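Local atomic coordinates of Sca-family protein (Rickettsia rickettsii, PDB entry 4LQ8), a protein that is a rickettsial surface cell antigen (Sca4), probably involved in cell adhesion, whose N-terminal head domain is the part described here. Residues Val216-Phe226 with Leu239-Gly248; Ala177-Val185 with Cys194-Lys202. One frame throughout, in Å; residues are numbered along the deposited sequence. Where two conformers were deposited one is given.

Contact 1 (Val216-Phe226 with Leu239-Gly248)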
ATOM      1  N   VAL A 216      -0.735  10.800  19.495  1.00 33.61           N
ATOM      2  CA  VAL A 216       0.027  11.556  18.497  1.00 30.59           C
ATOM      3  C   VAL A 216      -0.946  12.474  17.754  1.00 32.98           C
ATOM      4  O   VAL A 216      -1.955  11.997  17.208  1.00 30.67           O
ATOM      5  CB  VAL A 216       0.789  10.611  17.499  1.00 32.79           C
ATOM      6  CG1 VAL A 216       1.466  11.393  16.379  1.00 31.22           C
ATOM      7  CG2 VAL A 216       1.807   9.721  18.215  1.00 33.41           C
ATOM      8  N   GLN A 217      -0.634  13.782  17.702  1.00 28.82           N
ATOM      9  CA  GLN A 217      -1.454  14.697  16.930  1.00 28.01           C
ATOM     10  C   GLN A 217      -0.981  14.719  15.482  1.00 31.88           C
ATOM     11  O   GLN A 217       0.217  14.872  15.231  1.00 30.94           O
ATOM     12  CB  GLN A 217      -1.453  16.119  17.495  1.00 29.64           C
ATOM     13  CG  GLN A 217      -2.485  16.981  16.727  1.00 40.06           C
ATOM     14  CD  GLN A 217      -2.616  18.371  17.250  1.00 61.50           C
ATOM     15  OE1 GLN A 217      -1.989  19.288  16.729  1.00 59.25           O
ATOM     16  NE2 GLN A 217      -3.453  18.558  18.261  1.00 53.43           N
ATOM     17  N   ILE A 218      -1.927  14.589  14.538  1.00 27.26           N
ATOM     18  CA  ILE A 218      -1.666  14.708  13.108  1.00 25.81           C
ATOM     19  C   ILE A 218      -2.084  16.134  12.783  1.00 31.41           C
ATOM     20  O   ILE A 218      -3.271  16.449  12.823  1.00 31.21           O
ATOM     21  CB  ILE A 218      -2.448  13.654  12.254  1.00 26.94           C
ATOM     22  CG1 ILE A 218      -2.108  12.186  12.663  1.00 26.19           C
ATOM     23  CG2 ILE A 218      -2.258  13.896  10.726  1.00 25.46           C
ATOM     24  CD1 ILE A 218      -0.627  11.730  12.528  1.00 30.65           C
ATOM     25  N   SER A 219      -1.126  17.001  12.505  1.00 28.77           N
ATOM     26  CA  SER A 219      -1.436  18.398  12.206  1.00 29.35           C
ATOM     27  C   SER A 219      -1.556  18.655  10.698  1.00 32.81           C
ATOM     28  O   SER A 219      -2.075  19.682  10.299  1.00 33.68           O
ATOM     29  CB  SER A 219      -0.418  19.325  12.867  1.00 32.87           C
ATOM     30  OG  SER A 219       0.900  18.973  12.494  1.00 42.26           O
ATOM     31  N   SER A 220      -1.123  17.698   9.861  1.00 28.75           N
ATOM     32  CA  SER A 220      -1.258  17.835   8.409  1.00 27.67           C
ATOM     33  C   SER A 220      -1.128  16.473   7.762  1.00 28.28           C
ATOM     34  O   SER A 220      -0.344  15.643   8.222  1.00 27.37           O
ATOM     35  CB  SER A 220      -0.192  18.783   7.850  1.00 31.53           C
ATOM     36  OG  SER A 220      -0.382  19.035   6.472  1.00 38.88           O
ATOM     37  N   TYR A 221      -1.889  16.247   6.683  1.00 23.22           N
ATOM     38  CA  TYR A 221      -1.832  15.010   5.910  1.00 22.50           C
ATOM     39  C   TYR A 221      -2.282  15.330   4.491  1.00 26.64           C
ATOM     40  O   TYR A 221      -2.790  16.426   4.243  1.00 25.56           O
ATOM     41  CB  TYR A 221      -2.691  13.868   6.541  1.00 23.13           C
ATOM     42  CG  TYR A 221      -4.186  14.115   6.513  1.00 24.39           C
ATOM     43  CD1 TYR A 221      -4.958  13.719   5.423  1.00 26.08           C
ATOM     44  CD2 TYR A 221      -4.829  14.741   7.575  1.00 25.61           C
ATOM     45  CE1 TYR A 221      -6.337  13.930   5.392  1.00 25.46           C
ATOM     46  CE2 TYR A 221      -6.212  14.954   7.559  1.00 26.49           C
ATOM     47  CZ  TYR A 221      -6.961  14.529   6.473  1.00 30.90           C
ATOM     48  OH  TYR A 221      -8.301  14.804   6.409  1.00 31.86           O
ATOM     49  N   ARG A 222      -2.081  14.389   3.558  1.00 22.12           N
ATOM     50  CA  ARG A 222      -2.526  14.609   2.188  1.00 22.26           C
ATOM     51  C   ARG A 222      -3.313  13.404   1.705  1.00 26.79           C
ATOM     52  O   ARG A 222      -3.204  12.295   2.258  1.00 26.23           O
ATOM     53  CB  ARG A 222      -1.341  14.899   1.243  1.00 20.08           C
ATOM     54  CG  ARG A 222      -0.446  13.647   1.076  1.00 25.74           C
ATOM     55  CD  ARG A 222       0.622  13.819   0.039  1.00 25.79           C
ATOM     56  NE  ARG A 222       1.529  12.665   0.045  1.00 22.92           N
ATOM     57  CZ  ARG A 222       2.437  12.452  -0.890  1.00 35.03           C
ATOM     58  NH1 ARG A 222       2.536  13.277  -1.928  1.00 25.21           N
ATOM     59  NH2 ARG A 222       3.248  11.410  -0.807  1.00 20.19           N
ATOM     60  N   GLU A 223      -4.085  13.614   0.665  1.00 24.91           N
ATOM     61  CA  GLU A 223      -4.797  12.520   0.022  1.00 25.77           C
ATOM     62  C   GLU A 223      -4.704  12.704  -1.479  1.00 27.68           C
ATOM     63  O   GLU A 223      -4.875  13.816  -1.980  1.00 26.99           O
ATOM     64  CB  GLU A 223      -6.258  12.400   0.508  1.00 27.20           C
ATOM     65  CG  GLU A 223      -7.086  13.652   0.299  1.00 33.33           C
ATOM     66  CD  GLU A 223      -8.432  13.613   0.989  1.00 52.82           C
ATOM     67  OE1 GLU A 223      -9.465  13.627   0.283  1.00 57.08           O
ATOM     68  OE2 GLU A 223      -8.452  13.520   2.234  1.00 46.63           O
ATOM     69  N   ILE A 224      -4.429  11.614  -2.194  1.00 25.13           N
ATOM     70  CA  ILE A 224      -4.354  11.673  -3.653  1.00 24.95           C
ATOM     71  C   ILE A 224      -5.574  10.986  -4.251  1.00 29.96           C
ATOM     72  O   ILE A 224      -5.964   9.905  -3.805  1.00 29.42           O
ATOM     73  CB  ILE A 224      -2.993  11.157  -4.186  1.00 26.63           C
ATOM     74  CG1 ILE A 224      -1.864  12.102  -3.726  1.00 25.13           C
ATOM     75  CG2 ILE A 224      -3.022  11.002  -5.723  1.00 27.55           C
ATOM     76  CD1 ILE A 224      -0.475  11.493  -3.706  1.00 23.30           C
ATOM     77  N   ASP A 225      -6.197  11.635  -5.235  1.00 27.59           N
ATOM     78  CA  ASP A 225      -7.377  11.084  -5.874  1.00 27.68           C
ATOM     79  C   ASP A 225      -6.982  10.071  -6.967  1.00 29.91           C
ATOM     80  O   ASP A 225      -7.123  10.340  -8.148  1.00 29.44           O
ATOM     81  CB  ASP A 225      -8.269  12.219  -6.403  1.00 31.26           C
ATOM     82  CG  ASP A 225      -9.687  11.801  -6.756  1.00 49.87           C
ATOM     83  OD1 ASP A 225     -10.129  10.727  -6.285  1.00 51.38           O
ATOM     84  OD2 ASP A 225     -10.371  12.570  -7.464  1.00 62.33           O
ATOM     85  N   PHE A 226      -6.469   8.908  -6.564  1.00 26.03           N
ATOM     86  CA  PHE A 226      -6.010   7.879  -7.508  1.00 24.72           C
ATOM     87  C   PHE A 226      -7.127   7.435  -8.454  1.00 29.46           C
ATOM     88  O   PHE A 226      -8.228   7.160  -7.976  1.00 29.36           O
ATOM     89  CB  PHE A 226      -5.425   6.666  -6.775  1.00 24.62           C
ATOM     90  CG  PHE A 226      -4.223   6.948  -5.908  1.00 24.44           C
ATOM     91  CD1 PHE A 226      -2.935   6.972  -6.454  1.00 26.60           C
ATOM     92  CD2 PHE A 226      -4.368   7.159  -4.539  1.00 22.95           C
ATOM     93  CE1 PHE A 226      -1.821   7.230  -5.646  1.00 25.55           C
ATOM     94  CE2 PHE A 226      -3.260   7.427  -3.738  1.00 24.34           C
ATOM     95  CZ  PHE A 226      -1.992   7.441  -4.292  1.00 23.47           C
ATOM     96  N   LEU A 239       2.909   4.221  -9.592  1.00 24.07           N
ATOM     97  CA  LEU A 239       3.010   5.337  -8.673  1.00 23.17           C
ATOM     98  C   LEU A 239       3.495   4.895  -7.339  1.00 27.12           C
ATOM     99  O   LEU A 239       3.051   3.867  -6.833  1.00 25.88           O
ATOM    100  CB  LEU A 239       1.635   5.999  -8.499  1.00 23.28           C
ATOM    101  CG  LEU A 239       0.901   6.450  -9.784  1.00 27.00           C
ATOM    102  CD1 LEU A 239      -0.495   6.941  -9.431  1.00 26.26           C
ATOM    103  CD2 LEU A 239       1.708   7.538 -10.532  1.00 26.08           C
ATOM    104  N   SER A 240       4.425   5.666  -6.745  0.63 23.91           N
ATOM    105  CA  SER A 240       4.978   5.408  -5.408  0.63 22.70           C
ATOM    106  C   SER A 240       4.883   6.697  -4.625  0.63 24.80           C
ATOM    107  O   SER A 240       5.653   7.609  -4.876  0.63 25.27           O
ATOM    108  CB  SER A 240       6.431   4.939  -5.488  0.63 24.31           C
ATOM    109  OG  SER A 240       6.540   3.639  -6.044  0.63 31.98           O
ATOM    110  N   MET A 241       3.915   6.785  -3.708  1.00 21.62           N
ATOM    111  CA  MET A 241       3.663   7.971  -2.897  1.00 21.52           C
ATOM    112  C   MET A 241       4.150   7.751  -1.480  1.00 24.57           C
ATOM    113  O   MET A 241       3.689   6.845  -0.785  1.00 22.79           O
ATOM    114  CB  MET A 241       2.162   8.372  -2.965  1.00 23.45           C
ATOM    115  CG  MET A 241       1.655   8.599  -4.410  1.00 26.79           C
ATOM    116  SD  MET A 241       2.500   9.947  -5.308  1.00 30.99           S
ATOM    117  CE  MET A 241       1.623   9.910  -6.852  1.00 28.63           C
ATOM    118  N   VAL A 242       5.127   8.557  -1.073  1.00 22.64           N
ATOM    119  CA  VAL A 242       5.763   8.425   0.235  1.00 22.66           C
ATOM    120  C   VAL A 242       4.786   8.760   1.400  1.00 26.08           C
ATOM    121  O   VAL A 242       3.902   9.622   1.280  1.00 25.72           O
ATOM    122  CB  VAL A 242       7.101   9.227   0.299  1.00 26.38           C
ATOM    123  CG1 VAL A 242       6.857  10.746   0.397  1.00 26.19           C
ATOM    124  CG2 VAL A 242       7.994   8.734   1.441  1.00 25.71           C
ATOM    125  N   ALA A 243       4.967   8.052   2.511  1.00 22.27           N
ATOM    126  CA  ALA A 243       4.234   8.268   3.755  1.00 23.23           C
ATOM    127  C   ALA A 243       4.670   9.625   4.310  1.00 28.46           C
ATOM    128  O   ALA A 243       5.810  10.031   4.080  1.00 28.93           O
ATOM    129  CB  ALA A 243       4.602   7.175   4.747  1.00 24.04           C
ATOM    130  N   LEU A 244       3.779  10.339   4.999  1.00 23.60           N
ATOM    131  CA  LEU A 244       4.155  11.627   5.581  1.00 23.64           C
ATOM    132  C   LEU A 244       4.187  11.487   7.083  1.00 28.60           C
ATOM    133  O   LEU A 244       3.349  10.775   7.649  1.00 27.81           O
ATOM    134  CB  LEU A 244       3.157  12.745   5.211  1.00 23.80           C
ATOM    135  CG  LEU A 244       3.129  13.230   3.765  1.00 28.21           C
ATOM    136  CD1 LEU A 244       2.138  14.368   3.610  1.00 29.51           C
ATOM    137  CD2 LEU A 244       4.512  13.690   3.280  1.00 27.34           C
ATOM    138  N   LYS A 245       5.082  12.235   7.739  1.00 24.93           N
ATOM    139  CA  LYS A 245       5.163  12.285   9.199  1.00 25.23           C
ATOM    140  C   LYS A 245       3.930  13.021   9.753  1.00 27.69           C
ATOM    141  O   LYS A 245       3.198  13.641   8.972  1.00 26.09           O
ATOM    142  CB  LYS A 245       6.463  12.984   9.641  1.00 27.68           C
ATOM    143  CG  LYS A 245       7.731  12.250   9.178  1.00 32.28           C
ATOM    144  CD  LYS A 245       8.959  12.682   9.958  1.00 40.12           C
ATOM    145  CE  LYS A 245       9.598  13.925   9.424  1.00 56.46           C
ATOM    146  NZ  LYS A 245      10.677  14.417  10.321  1.00 70.86           N
ATOM    147  N   ALA A 246       3.711  12.979  11.090  1.00 25.97           N
ATOM    148  CA  ALA A 246       2.552  13.631  11.756  1.00 25.88           C
ATOM    149  C   ALA A 246       2.395  15.127  11.439  1.00 29.93           C
ATOM    150  O   ALA A 246       1.270  15.624  11.460  1.00 29.66           O
ATOM    151  CB  ALA A 246       2.604  13.420  13.269  1.00 26.56           C
ATOM    152  N   ASP A 247       3.504  15.833  11.139  1.00 26.73           N
ATOM    153  CA  ASP A 247       3.463  17.281  10.834  1.00 26.78           C
ATOM    154  C   ASP A 247       3.387  17.548   9.311  1.00 30.01           C
ATOM    155  O   ASP A 247       3.602  18.674   8.871  1.00 30.37           O
ATOM    156  CB  ASP A 247       4.681  18.005  11.473  1.00 28.66           C
ATOM    157  CG  ASP A 247       6.060  17.580  10.946  1.00 39.82           C
ATOM    158  OD1 ASP A 247       6.119  16.728  10.036  1.00 36.40           O
ATOM    159  OD2 ASP A 247       7.080  18.074  11.476  1.00 50.28           O
ATOM    160  N   GLY A 248       3.152  16.499   8.537  1.00 26.30           N
ATOM    161  CA  GLY A 248       3.025  16.590   7.089  1.00 26.70           C
ATOM    162  C   GLY A 248       4.315  16.667   6.293  1.00 31.13           C
ATOM    163  O   GLY A 248       4.269  16.919   5.091  1.00 31.49           O
TER
HETATM  164  O   HOH W   1       0.543  13.114   8.203  1.00 20.99           O
HETATM  165  O   HOH W   2       1.207  17.450   4.486  1.00 52.09           O
HETATM  166  O   HOH W   3       1.152  10.724   2.165  1.00 21.17           O

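Contact 2 (Ala177-Val185 with Cys194-Lys202)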
ATOM      1  N   ALA A 177      -5.740  27.553  -5.489  1.00 43.32           N
ATOM      2  CA  ALA A 177      -6.094  26.767  -4.302  1.00 42.50           C
ATOM      3  C   ALA A 177      -4.821  26.373  -3.568  1.00 46.78           C
ATOM      4  O   ALA A 177      -4.063  25.546  -4.064  1.00 46.10           O
ATOM      5  CB  ALA A 177      -6.889  25.531  -4.700  1.00 42.35           C
ATOM      6  N   SER A 178      -4.583  26.976  -2.392  1.00 44.70           N
ATOM      7  CA  SER A 178      -3.391  26.765  -1.555  1.00 45.11           C
ATOM      8  C   SER A 178      -3.181  25.316  -1.048  1.00 46.63           C
ATOM      9  O   SER A 178      -2.049  24.934  -0.764  1.00 47.26           O
ATOM     10  CB  SER A 178      -3.399  27.733  -0.376  1.00 50.41           C
ATOM     11  OG  SER A 178      -4.532  27.512   0.448  1.00 58.53           O
ATOM     12  N   ASP A 179      -4.257  24.528  -0.933  1.00 39.73           N
ATOM     13  CA  ASP A 179      -4.200  23.141  -0.450  1.00 36.96           C
ATOM     14  C   ASP A 179      -4.039  22.118  -1.592  1.00 36.04           C
ATOM     15  O   ASP A 179      -4.079  20.921  -1.340  1.00 34.92           O
ATOM     16  CB  ASP A 179      -5.476  22.834   0.367  1.00 38.57           C
ATOM     17  CG  ASP A 179      -6.813  23.018  -0.363  1.00 46.29           C
ATOM     18  OD1 ASP A 179      -6.841  23.703  -1.397  1.00 47.58           O
ATOM     19  OD2 ASP A 179      -7.832  22.480   0.116  1.00 55.40           O
ATOM     20  N   LEU A 180      -3.884  22.577  -2.839  1.00 31.09           N
ATOM     21  CA  LEU A 180      -3.791  21.639  -3.967  1.00 29.46           C
ATOM     22  C   LEU A 180      -2.510  21.698  -4.736  1.00 33.48           C
ATOM     23  O   LEU A 180      -1.902  22.771  -4.884  1.00 33.37           O
ATOM     24  CB  LEU A 180      -4.966  21.810  -4.960  1.00 29.17           C
ATOM     25  CG  LEU A 180      -6.411  21.758  -4.402  1.00 34.93           C
ATOM     26  CD1 LEU A 180      -7.436  22.121  -5.501  1.00 36.00           C
ATOM     27  CD2 LEU A 180      -6.756  20.367  -3.826  1.00 35.75           C
ATOM     28  N   ARG A 181      -2.109  20.513  -5.246  1.00 28.11           N
ATOM     29  CA  ARG A 181      -1.025  20.315  -6.196  1.00 27.34           C
ATOM     30  C   ARG A 181      -1.557  19.302  -7.185  1.00 30.11           C
ATOM     31  O   ARG A 181      -2.445  18.515  -6.857  1.00 29.16           O
ATOM     32  CB  ARG A 181       0.274  19.793  -5.576  1.00 26.99           C
ATOM     33  CG  ARG A 181       1.087  20.789  -4.769  1.00 33.96           C
ATOM     34  CD  ARG A 181       1.842  19.951  -3.765  1.00 41.40           C
ATOM     35  NE  ARG A 181       3.263  19.940  -3.998  1.00 40.24           N
ATOM     36  CZ  ARG A 181       4.100  18.975  -3.642  1.00 44.45           C
ATOM     37  NH1 ARG A 181       3.643  17.854  -3.086  1.00 28.95           N
ATOM     38  NH2 ARG A 181       5.388  19.094  -3.887  1.00 35.52           N
ATOM     39  N   ALA A 182      -1.024  19.326  -8.397  1.00 28.26           N
ATOM     40  CA  ALA A 182      -1.443  18.424  -9.448  1.00 28.46           C
ATOM     41  C   ALA A 182      -0.262  18.038 -10.290  1.00 33.63           C
ATOM     42  O   ALA A 182       0.720  18.783 -10.351  1.00 34.26           O
ATOM     43  CB  ALA A 182      -2.512  19.082 -10.313  1.00 29.58           C
ATOM     44  N   THR A 183      -0.335  16.863 -10.917  1.00 29.97           N
ATOM     45  CA  THR A 183       0.691  16.395 -11.849  1.00 31.13           C
ATOM     46  C   THR A 183       0.033  15.715 -13.041  1.00 37.19           C
ATOM     47  O   THR A 183      -0.810  14.835 -12.869  1.00 37.20           O
ATOM     48  CB  THR A 183       1.806  15.562 -11.166  1.00 37.76           C
ATOM     49  OG1 THR A 183       2.894  15.408 -12.076  1.00 38.30           O
ATOM     50  CG2 THR A 183       1.335  14.193 -10.663  1.00 32.80           C
ATOM     51  N   VAL A 184       0.390  16.164 -14.246  1.00 35.84           N
ATOM     52  CA  VAL A 184      -0.131  15.599 -15.494  1.00 35.71           C
ATOM     53  C   VAL A 184       0.805  14.433 -15.859  1.00 39.51           C
ATOM     54  O   VAL A 184       1.999  14.629 -16.112  1.00 40.56           O
ATOM     55  CB  VAL A 184      -0.269  16.656 -16.630  1.00 39.40           C
ATOM     56  CG1 VAL A 184      -0.904  16.034 -17.871  1.00 39.68           C
ATOM     57  CG2 VAL A 184      -1.088  17.870 -16.163  1.00 38.55           C
ATOM     58  N   VAL A 185       0.275  13.219 -15.803  1.00 34.37           N
ATOM     59  CA  VAL A 185       1.042  12.012 -16.109  1.00 32.55           C
ATOM     60  C   VAL A 185       0.935  11.774 -17.622  1.00 39.27           C
ATOM     61  O   VAL A 185      -0.149  11.522 -18.126  1.00 38.59           O
ATOM     62  CB  VAL A 185       0.583  10.816 -15.245  1.00 32.89           C
ATOM     63  CG1 VAL A 185       1.283   9.534 -15.681  1.00 32.97           C
ATOM     64  CG2 VAL A 185       0.823  11.084 -13.754  1.00 30.72           C
ATOM     65  N   CYS A 194      -3.477  10.530 -17.297  1.00 34.50           N
ATOM     66  CA  CYS A 194      -4.327  11.078 -16.233  1.00 34.01           C
ATOM     67  C   CYS A 194      -3.613  12.278 -15.614  1.00 37.32           C
ATOM     68  O   CYS A 194      -2.424  12.489 -15.862  1.00 36.58           O
ATOM     69  CB  CYS A 194      -4.595  10.014 -15.170  1.00 34.22           C
ATOM     70  SG  CYS A 194      -3.166   9.686 -14.112  1.00 37.48           S
ATOM     71  N   THR A 195      -4.327  13.030 -14.771  1.00 32.85           N
ATOM     72  CA  THR A 195      -3.766  14.096 -13.965  1.00 31.43           C
ATOM     73  C   THR A 195      -4.063  13.694 -12.527  1.00 33.45           C
ATOM     74  O   THR A 195      -5.180  13.269 -12.234  1.00 33.29           O
ATOM     75  CB  THR A 195      -4.276  15.495 -14.359  1.00 38.69           C
ATOM     76  OG1 THR A 195      -4.029  15.694 -15.749  1.00 37.08           O
ATOM     77  CG2 THR A 195      -3.579  16.614 -13.569  1.00 33.42           C
ATOM     78  N   LEU A 196      -3.046  13.733 -11.651  1.00 28.16           N
ATOM     79  CA  LEU A 196      -3.243  13.338 -10.256  1.00 27.03           C
ATOM     80  C   LEU A 196      -3.446  14.582  -9.411  1.00 31.45           C
ATOM     81  O   LEU A 196      -2.706  15.551  -9.566  1.00 30.25           O
ATOM     82  CB  LEU A 196      -2.050  12.517  -9.724  1.00 26.38           C
ATOM     83  CG  LEU A 196      -1.753  11.186 -10.455  1.00 30.08           C
ATOM     84  CD1 LEU A 196      -0.397  10.666 -10.056  1.00 29.45           C
ATOM     85  CD2 LEU A 196      -2.833  10.146 -10.158  1.00 31.48           C
ATOM     86  N   ASN A 197      -4.490  14.576  -8.572  1.00 27.59           N
ATOM     87  CA  ASN A 197      -4.793  15.679  -7.668  1.00 28.05           C
ATOM     88  C   ASN A 197      -4.347  15.322  -6.252  1.00 30.70           C
ATOM     89  O   ASN A 197      -4.755  14.301  -5.730  1.00 29.45           O
ATOM     90  CB  ASN A 197      -6.297  15.998  -7.669  1.00 31.13           C
ATOM     91  CG  ASN A 197      -6.641  17.218  -6.856  1.00 52.44           C
ATOM     92  OD1 ASN A 197      -6.276  18.353  -7.206  1.00 45.42           O
ATOM     93  ND2 ASN A 197      -7.265  16.995  -5.700  1.00 49.34           N
ATOM     94  N   GLU A 198      -3.523  16.165  -5.643  1.00 28.63           N
ATOM     95  CA  GLU A 198      -3.060  15.989  -4.269  1.00 27.95           C
ATOM     96  C   GLU A 198      -3.703  17.103  -3.418  1.00 31.93           C
ATOM     97  O   GLU A 198      -3.438  18.283  -3.652  1.00 30.71           O
ATOM     98  CB  GLU A 198      -1.527  16.081  -4.210  1.00 28.31           C
ATOM     99  CG  GLU A 198      -0.940  15.861  -2.827  1.00 30.63           C
ATOM    100  CD  GLU A 198       0.405  16.533  -2.643  1.00 27.41           C
ATOM    101  OE1 GLU A 198       0.442  17.784  -2.656  1.00 25.23           O
ATOM    102  OE2 GLU A 198       1.422  15.821  -2.497  1.00 28.73           O
ATOM    103  N   THR A 199      -4.520  16.711  -2.423  1.00 27.52           N
ATOM    104  CA  THR A 199      -5.161  17.645  -1.499  1.00 26.92           C
ATOM    105  C   THR A 199      -4.435  17.541  -0.177  1.00 30.04           C
ATOM    106  O   THR A 199      -4.371  16.451   0.391  1.00 28.28           O
ATOM    107  CB  THR A 199      -6.669  17.327  -1.321  1.00 27.15           C
ATOM    108  OG1 THR A 199      -7.283  17.296  -2.606  1.00 33.22           O
ATOM    109  CG2 THR A 199      -7.397  18.365  -0.428  1.00 23.82           C
ATOM    110  N   THR A 200      -3.882  18.663   0.309  1.00 26.00           N
ATOM    111  CA  THR A 200      -3.230  18.692   1.619  1.00 25.97           C
ATOM    112  C   THR A 200      -4.284  19.234   2.620  1.00 31.03           C
ATOM    113  O   THR A 200      -4.913  20.247   2.354  1.00 30.65           O
ATOM    114  CB  THR A 200      -1.953  19.539   1.575  1.00 31.03           C
ATOM    115  OG1 THR A 200      -1.004  18.875   0.764  1.00 28.34           O
ATOM    116  CG2 THR A 200      -1.337  19.760   2.953  1.00 32.55           C
ATOM    117  N   VAL A 201      -4.492  18.532   3.744  1.00 27.85           N
ATOM    118  CA  VAL A 201      -5.425  18.969   4.772  1.00 27.99           C
ATOM    119  C   VAL A 201      -4.567  19.488   5.928  1.00 31.78           C
ATOM    120  O   VAL A 201      -3.807  18.726   6.522  1.00 32.39           O
ATOM    121  CB  VAL A 201      -6.395  17.831   5.203  1.00 31.43           C
ATOM    122  CG1 VAL A 201      -7.400  18.329   6.247  1.00 30.69           C
ATOM    123  CG2 VAL A 201      -7.132  17.247   3.995  1.00 30.58           C
ATOM    124  N   LYS A 202      -4.664  20.789   6.216  1.00 28.31           N
ATOM    125  CA  LYS A 202      -3.880  21.496   7.237  1.00 29.22           C
ATOM    126  C   LYS A 202      -4.790  22.086   8.302  1.00 34.83           C
ATOM    127  O   LYS A 202      -4.290  22.683   9.251  1.00 36.74           O
ATOM    128  CB  LYS A 202      -3.129  22.687   6.584  1.00 32.28           C
ATOM    129  CG  LYS A 202      -1.938  22.326   5.716  1.00 50.28           C
ATOM    130  CD  LYS A 202      -1.156  23.578   5.308  1.00 65.70           C
ATOM    131  CE  LYS A 202      -1.589  24.180   3.981  1.00 78.07           C
ATOM    132  NZ  LYS A 202      -1.017  23.449   2.814  1.00 84.69           N
TER

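Contact 1 (Val216-Phe226 with Leu239-Gly248)
R222 reaches across to the backbone of V242. Its NH2 donates to V242 O at 2.8 Å, in the carbonyl plane and on a lone pair. V242 O also lies near the guanidinium plane, so the group meets it edge-on. The R222 chain runs extended from CG to NE (chi2 173°, chi3 173°), which carries the charged end over to segment 239-248. Water 3 accepts from R222 NE and donates to the same V242 O. NH1 forms salt bridges with E198 and D32, which probably offset its buried charge.

At the other end, S219 N donates to A246 O at 3.0 Å. Water 1 donates to both S220 O and K245 O, and water 2 joins S220 OG to G248 O. These bonds hold the type I turn K245-G248 against the break in strand 215-224.

Apolar contacts fill the rest. L244 CD1 packs on R222 CG at 3.7 Å, the two side chains crossing near a right angle. I224 CD1 touches M241 CG at 3.7 Å and lies on one face of the R222 guanidinium, offset toward its rim. F226 turns its ring edge to L239 CD1 and M241 CG, while I224 CG2 sits over the ring centre. A246 CB meets I218 CD1 at 3.7 Å.

The axes of strands 221-224 and 239-242 approach to 10.0 Å and run antiparallel at 166°, consistent with face-to-face packing of two beta sheets, as in a beta sandwich.

Contact 2 (Ala177-Val185 with Cys194-Lys202)
The R181 guanidinium meets the E198 carboxylate at its edge, with E198 OE2 and CD near its plane. The two planes are 28° apart. Both side chains lie side by side and point the same way from their hydrogen-bonded pair. E198 holds CG anti to its backbone N (chi1 -178°), and its extended chain brings the carboxylate alongside the arginine. The salt bridge is weakly bonded, with R181 NH1 3.1 Å from E198 OE2. OE2 has a second partner in R222, on the next strand of the sheet. W171 touches both R181 and E198.

The backbones pair as regular antiparallel strands. R181 N donates to E198 O, and E198 N returns a bond to R181 O at 2.9 Å. T183 and L196 exchange bonds in the same way, L196 N to T183 O being 2.8 Å. V185 N takes C194 O at one end, and T200 N takes D179 O at the other with an angle of 174° at the hydrogen.

On the face with E198, T183 CG2 packs on L196 CB at 3.9 Å. V185 CG2 meets L196 CD1, also at 3.9 Å. L196 continues onto L239 and M241. The other face carries L180 CD2, 3.3 Å from T199 OG1, and V184 beside T195.

Backbone bonds therefore fix the register of this beta hairpin. E198, shared between two arginines, probably has its negative charge stabilised and ties three neighbouring strands together.

Contact 1 lies nearer the centre of the chain and joins two different sheets. Contact 2 lies farther out, within one sheet, and has a more exposed face. Of 16 touching residues in each, contact 1 has 8 buried and 1 exposed, contact 2 has 5 buried and 4 exposed. Strands 192-201 and 215-224 are neighbours in the six-stranded antiparallel sheet, so the two contacts adjoin, with Y221 O and V201 N 2.8 Å apart in a probable hydrogen bond. The chemistry follows the place. In contact 2 direct backbone bonds dominate. In contact 1 side chains and waters do most of the bridging. A shared charge network connects the two.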